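Local coordinates for protein putative secreted endoglycosylceramidase (Rhodococcus hoagii, PDB 6JYZ) that probably hydrolyses the glycosidic bond joining the sugar to the ceramide in galactosylceramide-type glycosphingolipids, as an endogalactosylceramidase of glycoside hydrolase family 5, at residues G49-A54 with G150-P155; M124-W129 with D218-P223. All coordinates share one frame; numbering follows the deposited sequence.

Overall arrangement
Both contacts are buried and lie among loops that follow strands of the glycosyl hydrolase barrel, with centres about 10 Å apart. Contact 2 is the deeper one, about 10 Å from the centre of the chain against about 16 Å for contact 1. Segments 150-155 and 124-129 belong to the same long loop after strand 119-124, and they are probably joined by the backbone bonds Asp127 N to Asp152 O and Ala154 N to Trp129 O. Contact 1 ties this loop to the one after strand 38-47, through one backbone bond, one amide-carboxylate bond and a water. Contact 2 continues the pairing of two neighbouring barrel strands and adds a stacked asparagine and histidine.

Contact 1 of 2, residues G49-A54 with G150-P155; sequences GLNDYA and GWDGAP
Tyr53 and Asp152 bring their CA atoms to 4.7 Å where two irregular loop segments pass, and one direct backbone hydrogen bond joins the two segments, from Ala54 N to Trp151 O at 2.9 Å. The same carbonyl also receives a CA-H...O contact from Tyr53 CA. A bridging water extends the link. It donates to Asp52 O and accepts from Gly153 N.

Asp152 carries the side-chain contact. Its CG stands between the backbone N and the carbonyl carbon (chi1 60°), and this sets the carboxylate alongside the Tyr53 ring. Asp152 OD1 comes to 3.4 Å from Tyr53 CE1, and the ring and carboxylate planes are 49° apart. The Tyr53 hydroxyl bonds to Asn48.

Asn51 crosses Asp152 at about a right angle. Asn51 ND2 donates to Asp152 OD2 at 2.9 Å and meets it from above the carboxylate plane. OD2 takes a second bond from His125 ND1. The other end of the Asn51 amide is also used, since Asn51 OD1 accepts from Asp52 N at 2.8 Å. These two bonds fix the turn of the amide. A leucine here would probably leave Asp152 OD2 without the amide donor and Asp52 N without its acceptor.

Ala54 CB rests on the carbonyl group of Gly150, which has no side chain to obstruct it. The contact joins the loops after strands 38-47 and 119-124, the first and third barrel strands, at the C-terminal end of the (beta/alpha)8 barrel, where family 5 enzymes carry their active site.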
ATOM      1  N   GLY A  49      -2.215   7.253   9.317  1.00 10.08           N
ATOM      2  CA  GLY A  49      -2.537   7.884  10.602  1.00 10.65           C
ATOM      3  C   GLY A  49      -2.151   7.060  11.812  1.00 10.79           C
ATOM      4  O   GLY A  49      -2.021   7.677  12.890  1.00 12.17           O
ATOM      5  N   LEU A  50      -1.968   5.756  11.707  1.00 10.29           N
ATOM      6  CA  LEU A  50      -1.540   4.953  12.851  1.00 10.66           C
ATOM      7  C   LEU A  50      -0.036   4.682  12.829  1.00 10.80           C
ATOM      8  O   LEU A  50       0.475   4.014  13.729  1.00 11.55           O
ATOM      9  CB  LEU A  50      -2.261   3.608  12.857  1.00 11.83           C
ATOM     10  CG  LEU A  50      -3.780   3.724  12.851  1.00 12.07           C
ATOM     11  CD1 LEU A  50      -4.340   2.327  12.987  1.00 14.74           C
ATOM     12  CD2 LEU A  50      -4.284   4.612  14.003  1.00 14.54           C
ATOM     13  N   ASN A  51       0.692   5.238  11.871  1.00 10.04           N
ATOM     14  CA  ASN A  51       2.145   4.988  11.815  1.00 10.36           C
ATOM     15  C   ASN A  51       2.853   5.837  12.876  1.00 12.25           C
ATOM     16  O   ASN A  51       2.331   6.853  13.341  1.00 12.16           O
ATOM     17  CB  ASN A  51       2.610   5.262  10.366  1.00 10.39           C
ATOM     18  CG  ASN A  51       3.909   4.542  10.068  1.00 11.47           C
ATOM     19  OD1 ASN A  51       4.533   3.860  10.900  1.00 12.69           O
ATOM     20  ND2 ASN A  51       4.378   4.686   8.829  1.00 12.29           N
ATOM     21  N   ASP A  52       4.071   5.414  13.216  1.00 11.26           N
ATOM     22  CA  ASP A  52       4.868   5.981  14.316  1.00 12.05           C
ATOM     23  C   ASP A  52       6.103   6.619  13.694  1.00 11.68           C
ATOM     24  O   ASP A  52       7.110   5.946  13.435  1.00 13.72           O
ATOM     25  CB  ASP A  52       5.229   4.841  15.273  1.00 12.56           C
ATOM     26  CG  ASP A  52       6.103   5.290  16.423  1.00 14.94           C
ATOM     27  OD1 ASP A  52       6.155   6.479  16.722  1.00 18.25           O
ATOM     28  OD2 ASP A  52       6.757   4.391  17.011  1.00 16.08           O
ATOM     29  N   TYR A  53       6.092   7.890  13.394  1.00 11.26           N
ATOM     30  CA  TYR A  53       7.230   8.560  12.779  1.00 10.59           C
ATOM     31  C   TYR A  53       8.062   9.276  13.828  1.00 12.03           C
ATOM     32  O   TYR A  53       7.541   9.865  14.819  1.00 13.28           O
ATOM     33  CB  TYR A  53       6.721   9.647  11.838  1.00 11.51           C
ATOM     34  CG  TYR A  53       6.083   9.121  10.586  1.00 11.05           C
ATOM     35  CD1 TYR A  53       6.836   8.645   9.527  1.00 12.10           C
ATOM     36  CD2 TYR A  53       4.701   9.036  10.463  1.00 13.04           C
ATOM     37  CE1 TYR A  53       6.251   8.136   8.366  1.00 12.42           C
ATOM     38  CE2 TYR A  53       4.074   8.534   9.309  1.00 12.80           C
ATOM     39  CZ  TYR A  53       4.873   8.071   8.286  1.00 12.51           C
ATOM     40  OH  TYR A  53       4.215   7.538   7.203  1.00 13.79           O
ATOM     41  N   ALA A  54       9.359   9.365  13.578  1.00 10.77           N
ATOM     42  CA  ALA A  54      10.218  10.294  14.328  1.00 11.40           C
ATOM     43  C   ALA A  54       9.676  11.706  14.086  1.00 12.66           C
ATOM     44  O   ALA A  54       9.299  12.066  12.965  1.00 12.29           O
ATOM     45  CB  ALA A  54      11.615  10.207  13.752  1.00 11.57           C
ATOM     46  N   GLY A 150      15.275  10.652  11.141  1.00 10.79           N
ATOM     47  CA  GLY A 150      14.523   9.466  11.507  1.00 10.52           C
ATOM     48  C   GLY A 150      13.233   9.322  10.691  1.00 10.12           C
ATOM     49  O   GLY A 150      12.634  10.324  10.282  1.00 10.91           O
ATOM     50  N   TRP A 151      12.810   8.051  10.535  1.00  9.64           N
ATOM     51  CA  TRP A 151      11.639   7.760   9.714  1.00  9.67           C
ATOM     52  C   TRP A 151      10.634   6.940  10.515  1.00  9.73           C
ATOM     53  O   TRP A 151      10.056   7.484  11.467  1.00 11.17           O
ATOM     54  CB  TRP A 151      12.084   7.107   8.388  1.00 10.47           C
ATOM     55  CG  TRP A 151      12.881   8.064   7.546  1.00  9.90           C
ATOM     56  CD1 TRP A 151      14.224   8.301   7.634  1.00 10.77           C
ATOM     57  CD2 TRP A 151      12.354   8.929   6.545  1.00 11.12           C
ATOM     58  NE1 TRP A 151      14.563   9.279   6.743  1.00 11.23           N
ATOM     59  CE2 TRP A 151      13.446   9.694   6.064  1.00 10.82           C
ATOM     60  CE3 TRP A 151      11.092   9.089   5.938  1.00 12.15           C
ATOM     61  CZ2 TRP A 151      13.300  10.660   5.060  1.00 11.77           C
ATOM     62  CZ3 TRP A 151      10.957  10.060   4.956  1.00 12.56           C
ATOM     63  CH2 TRP A 151      12.048  10.814   4.525  1.00 12.54           C
ATOM     64  N   ASP A 152      10.421   5.689  10.171  1.00  9.66           N
ATOM     65  CA  ASP A 152       9.330   4.875  10.737  1.00  9.94           C
ATOM     66  C   ASP A 152       9.646   3.441  10.446  1.00  9.53           C
ATOM     67  O   ASP A 152      10.291   3.149   9.419  1.00  9.85           O
ATOM     68  CB  ASP A 152       7.963   5.262  10.146  1.00 10.50           C
ATOM     69  CG  ASP A 152       7.915   5.081   8.637  1.00 10.53           C
ATOM     70  OD1 ASP A 152       8.686   5.852   7.937  1.00 11.15           O
ATOM     71  OD2 ASP A 152       7.173   4.248   8.143  1.00 12.20           O
ATOM     72  N   GLY A 153       9.186   2.525  11.322  1.00  9.72           N
ATOM     73  CA  GLY A 153       9.404   1.105  11.121  1.00  9.57           C
ATOM     74  C   GLY A 153       9.760   0.446  12.430  1.00  9.79           C
ATOM     75  O   GLY A 153       8.889   0.270  13.314  1.00 10.54           O
ATOM     76  N   ALA A 154      11.003   0.048  12.561  1.00  9.42           N
ATOM     77  CA  ALA A 154      11.419  -0.777  13.678  1.00  9.58           C
ATOM     78  C   ALA A 154      11.665   0.021  14.950  1.00  9.85           C
ATOM     79  O   ALA A 154      12.110   1.150  14.927  1.00  9.94           O
ATOM     80  CB  ALA A 154      12.711  -1.469  13.259  1.00 10.50           C
ATOM     81  N   PRO A 155      11.411  -0.618  16.115  1.00 10.12           N
ATOM     82  CA  PRO A 155      11.707   0.052  17.393  1.00 10.03           C
ATOM     83  C   PRO A 155      13.203   0.171  17.642  1.00 10.21           C
ATOM     84  O   PRO A 155      14.045  -0.493  17.013  1.00  9.93           O
ATOM     85  CB  PRO A 155      11.075  -0.908  18.419  1.00 11.04           C
ATOM     86  CG  PRO A 155      11.067  -2.273  17.759  1.00 10.18           C
ATOM     87  CD  PRO A 155      10.855  -1.983  16.252  1.00 10.55           C
TER
HETATM   88  O   HOH W   1       7.924   3.439  13.500  1.00 13.85           O

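Contact 2 of 2, residues M124-W129 with D218-P223; sequences MHQDAW and DLLNEP
Met124 makes two backbone hydrogen bonds across to 218-223, extending the parallel pairing of strands 119-124 and 214-218. Met124 N donates to Asp218 O at 3.1 Å, and Met124 O accepts from Asn221 N at 2.9 Å. Leu220 CA adds a CA-H...O contact to that second carbonyl.

Asn221 uses every polar group of its side chain. Asn221 ND2 donates to Gln126 O at 2.8 Å, with the acceptor in the amide plane and the donor in the carbonyl plane. Asn221 OD1 accepts from Arg83 NH2. The amide also lies over one face of the His125 imidazole, with the two planes 19° apart. Asn221 ND2 stands 3.3 Å above the ring plane, offset toward the rim. CG lies anti to the backbone N (chi1 178°), which lays the amide along the imidazole. Asn221 CB, placed by the backbone, touches the same face in a CH-pi contact. The ring and amide stack without a hydrogen bond between them, and both His125 nitrogens find partners elsewhere.

Leu220 CD1 packs on the aliphatic part of Gln126, 4.0 Å from Gln126 CG. Asp218 OD2 forms a salt bridge with Arg83 NE.

A water lies between Asp127 OD1 and Glu222 OE1, 2.8 Å from each. Other acceptors are near it, so it may not serve both acids at once. Glu222 OE2 is held by His292 ND1 and Ser269 OG, while Glu222 N donates to Glu263 OE1.

Asn221, Glu222 and Pro223 form the Asn-Glu-Pro signature of glycoside hydrolase family 5, at the end of the fourth barrel strand. In relatives its glutamate is the acid/base catalyst, and the position of Glu222 is consistent with that role.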
ATOM      1  N   MET A 124       2.961  -3.655   7.239  1.00  8.83           N
ATOM      2  CA  MET A 124       4.022  -3.433   8.226  1.00  8.37           C
ATOM      3  C   MET A 124       4.999  -2.464   7.584  1.00  8.79           C
ATOM      4  O   MET A 124       5.879  -2.881   6.803  1.00  9.29           O
ATOM      5  CB  MET A 124       4.660  -4.776   8.565  1.00  9.14           C
ATOM      6  CG  MET A 124       5.566  -4.728   9.797  1.00 10.75           C
ATOM      7  SD  MET A 124       4.642  -4.490  11.376  1.00 10.87           S
ATOM      8  CE  MET A 124       3.776  -6.047  11.503  1.00 12.17           C
ATOM      9  N   HIS A 125       4.806  -1.189   7.838  1.00  8.74           N
ATOM     10  CA  HIS A 125       5.440  -0.147   7.053  1.00  8.63           C
ATOM     11  C   HIS A 125       6.756   0.254   7.670  1.00  9.59           C
ATOM     12  O   HIS A 125       6.969   0.256   8.885  1.00 10.67           O
ATOM     13  CB  HIS A 125       4.523   1.079   6.967  1.00  9.84           C
ATOM     14  CG  HIS A 125       4.779   1.918   5.736  1.00  9.08           C
ATOM     15  ND1 HIS A 125       5.549   3.061   5.617  1.00 13.04           N
ATOM     16  CD2 HIS A 125       4.300   1.592   4.507  1.00  7.55           C
ATOM     17  CE1 HIS A 125       5.479   3.392   4.275  1.00  8.54           C
ATOM     18  NE2 HIS A 125       4.748   2.528   3.637  1.00 12.50           N
ATOM     19  N   GLN A 126       7.679   0.722   6.845  1.00  9.27           N
ATOM     20  CA  GLN A 126       8.957   1.302   7.301  1.00  9.44           C
ATOM     21  C   GLN A 126       9.467   2.160   6.156  1.00  9.56           C
ATOM     22  O   GLN A 126       9.174   1.886   4.983  1.00 10.42           O
ATOM     23  CB  GLN A 126       9.978   0.209   7.665  1.00  9.42           C
ATOM     24  CG  GLN A 126      10.431  -0.678   6.496  1.00  9.89           C
ATOM     25  CD  GLN A 126      11.460  -0.072   5.575  1.00  9.87           C
ATOM     26  OE1 GLN A 126      11.516  -0.418   4.330  1.00 13.32           O
ATOM     27  NE2 GLN A 126      12.284   0.761   6.061  1.00  8.32           N
ATOM     28  N   ASP A 127      10.242   3.168   6.501  1.00  9.43           N
ATOM     29  CA  ASP A 127      11.119   3.809   5.515  1.00 10.09           C
ATOM     30  C   ASP A 127      12.475   3.921   6.175  1.00  9.27           C
ATOM     31  O   ASP A 127      12.556   4.308   7.343  1.00  9.85           O
ATOM     32  CB  ASP A 127      10.678   5.248   5.167  1.00 10.65           C
ATOM     33  CG  ASP A 127       9.260   5.314   4.665  1.00 12.81           C
ATOM     34  OD1 ASP A 127       9.042   5.004   3.472  1.00 13.13           O
ATOM     35  OD2 ASP A 127       8.356   5.681   5.449  1.00 12.90           O
ATOM     36  N   ALA A 128      13.549   3.591   5.445  1.00  9.20           N
ATOM     37  CA  ALA A 128      14.883   3.755   6.012  1.00 10.23           C
ATOM     38  C   ALA A 128      14.982   3.110   7.393  1.00  9.17           C
ATOM     39  O   ALA A 128      15.570   3.665   8.319  1.00 10.23           O
ATOM     40  CB  ALA A 128      15.336   5.216   6.043  1.00 10.54           C
ATOM     41  N   TRP A 129      14.387   1.899   7.477  1.00  8.97           N
ATOM     42  CA  TRP A 129      14.453   1.048   8.685  1.00  8.91           C
ATOM     43  C   TRP A 129      13.568   1.516   9.853  1.00  8.37           C
ATOM     44  O   TRP A 129      12.791   0.673  10.343  1.00  9.37           O
ATOM     45  CB  TRP A 129      15.908   0.796   9.163  1.00  9.39           C
ATOM     46  CG  TRP A 129      15.917  -0.092  10.386  1.00  8.91           C
ATOM     47  CD1 TRP A 129      16.114   0.354  11.671  1.00 10.26           C
ATOM     48  CD2 TRP A 129      15.631  -1.496  10.444  1.00  8.87           C
ATOM     49  NE1 TRP A 129      16.016  -0.743  12.507  1.00 10.41           N
ATOM     50  CE2 TRP A 129      15.681  -1.879  11.808  1.00  9.52           C
ATOM     51  CE3 TRP A 129      15.319  -2.472   9.483  1.00  9.15           C
ATOM     52  CZ2 TRP A 129      15.396  -3.184  12.212  1.00 10.11           C
ATOM     53  CZ3 TRP A 129      15.028  -3.757   9.907  1.00 10.17           C
ATOM     54  CH2 TRP A 129      15.050  -4.086  11.271  1.00 10.50           C
ATOM     55  N   ASP A 218       0.631  -7.185   4.194  1.00  8.70           N
ATOM     56  CA  ASP A 218       1.781  -6.746   3.387  1.00  8.80           C
ATOM     57  C   ASP A 218       2.973  -6.848   4.340  1.00  8.57           C
ATOM     58  O   ASP A 218       3.153  -6.029   5.254  1.00  9.19           O
ATOM     59  CB  ASP A 218       1.491  -5.340   2.822  1.00  9.28           C
ATOM     60  CG  ASP A 218       2.503  -4.835   1.807  1.00  9.11           C
ATOM     61  OD1 ASP A 218       3.623  -5.407   1.660  1.00 10.11           O
ATOM     62  OD2 ASP A 218       2.167  -3.816   1.196  1.00  9.74           O
ATOM     63  N   LEU A 219       3.767  -7.921   4.126  1.00  8.61           N
ATOM     64  CA  LEU A 219       4.665  -8.398   5.162  1.00  8.67           C
ATOM     65  C   LEU A 219       5.727  -7.413   5.603  1.00  9.40           C
ATOM     66  O   LEU A 219       6.042  -7.321   6.784  1.00  9.13           O
ATOM     67  CB  LEU A 219       5.322  -9.696   4.707  1.00 10.06           C
ATOM     68  CG  LEU A 219       4.334 -10.822   4.435  1.00 10.72           C
ATOM     69  CD1 LEU A 219       5.121 -12.051   3.905  1.00 11.66           C
ATOM     70  CD2 LEU A 219       3.575 -11.204   5.709  1.00 12.06           C
ATOM     71  N   LEU A 220       6.285  -6.660   4.640  1.00  9.22           N
ATOM     72  CA  LEU A 220       7.187  -5.567   5.013  1.00  8.29           C
ATOM     73  C   LEU A 220       7.234  -4.589   3.858  1.00  8.51           C
ATOM     74  O   LEU A 220       7.518  -5.014   2.689  1.00  9.30           O
ATOM     75  CB  LEU A 220       8.593  -6.089   5.322  1.00 10.04           C
ATOM     76  CG  LEU A 220       9.608  -5.050   5.808  1.00 10.68           C
ATOM     77  CD1 LEU A 220       9.139  -4.377   7.091  1.00 11.95           C
ATOM     78  CD2 LEU A 220      10.945  -5.716   6.000  1.00 12.49           C
ATOM     79  N   ASN A 221       7.003  -3.326   4.131  1.00  8.50           N
ATOM     80  CA  ASN A 221       7.058  -2.333   3.052  1.00  8.38           C
ATOM     81  C   ASN A 221       8.491  -2.184   2.571  1.00  8.19           C
ATOM     82  O   ASN A 221       9.427  -2.103   3.407  1.00  9.36           O
ATOM     83  CB  ASN A 221       6.653  -0.985   3.627  1.00  8.47           C
ATOM     84  CG  ASN A 221       6.749   0.095   2.569  1.00  9.09           C
ATOM     85  OD1 ASN A 221       6.013   0.040   1.570  1.00  9.38           O
ATOM     86  ND2 ASN A 221       7.587   1.087   2.761  1.00  9.96           N
ATOM     87  N   GLU A 222       8.667  -2.087   1.258  1.00  8.38           N
ATOM     88  CA  GLU A 222       9.938  -1.756   0.555  1.00  9.15           C
ATOM     89  C   GLU A 222      11.149  -2.284   1.309  1.00  9.35           C
ATOM     90  O   GLU A 222      12.066  -1.500   1.667  1.00  9.17           O
ATOM     91  CB  GLU A 222      10.025  -0.257   0.318  1.00 10.24           C
ATOM     92  CG  GLU A 222       8.923   0.212  -0.602  1.00  9.81           C
ATOM     93  CD  GLU A 222       9.064   1.619  -1.139  1.00 11.90           C
ATOM     94  OE1 GLU A 222       9.846   2.390  -0.567  1.00 14.02           O
ATOM     95  OE2 GLU A 222       8.299   2.005  -2.079  1.00 11.59           O
ATOM     96  N   PRO A 223      11.285  -3.612   1.461  1.00  8.50           N
ATOM     97  CA  PRO A 223      12.449  -4.107   2.206  1.00  8.85           C
ATOM     98  C   PRO A 223      13.746  -3.621   1.559  1.00  9.22           C
ATOM     99  O   PRO A 223      13.916  -3.774   0.344  1.00  9.31           O
ATOM    100  CB  PRO A 223      12.307  -5.620   2.150  1.00  9.67           C
ATOM    101  CG  PRO A 223      10.843  -5.838   1.894  1.00 12.00           C
ATOM    102  CD  PRO A 223      10.383  -4.677   1.014  1.00  9.82           C
TER
HETATM  103  O   HOH W   2      10.442   3.005   2.118  1.00 14.03           O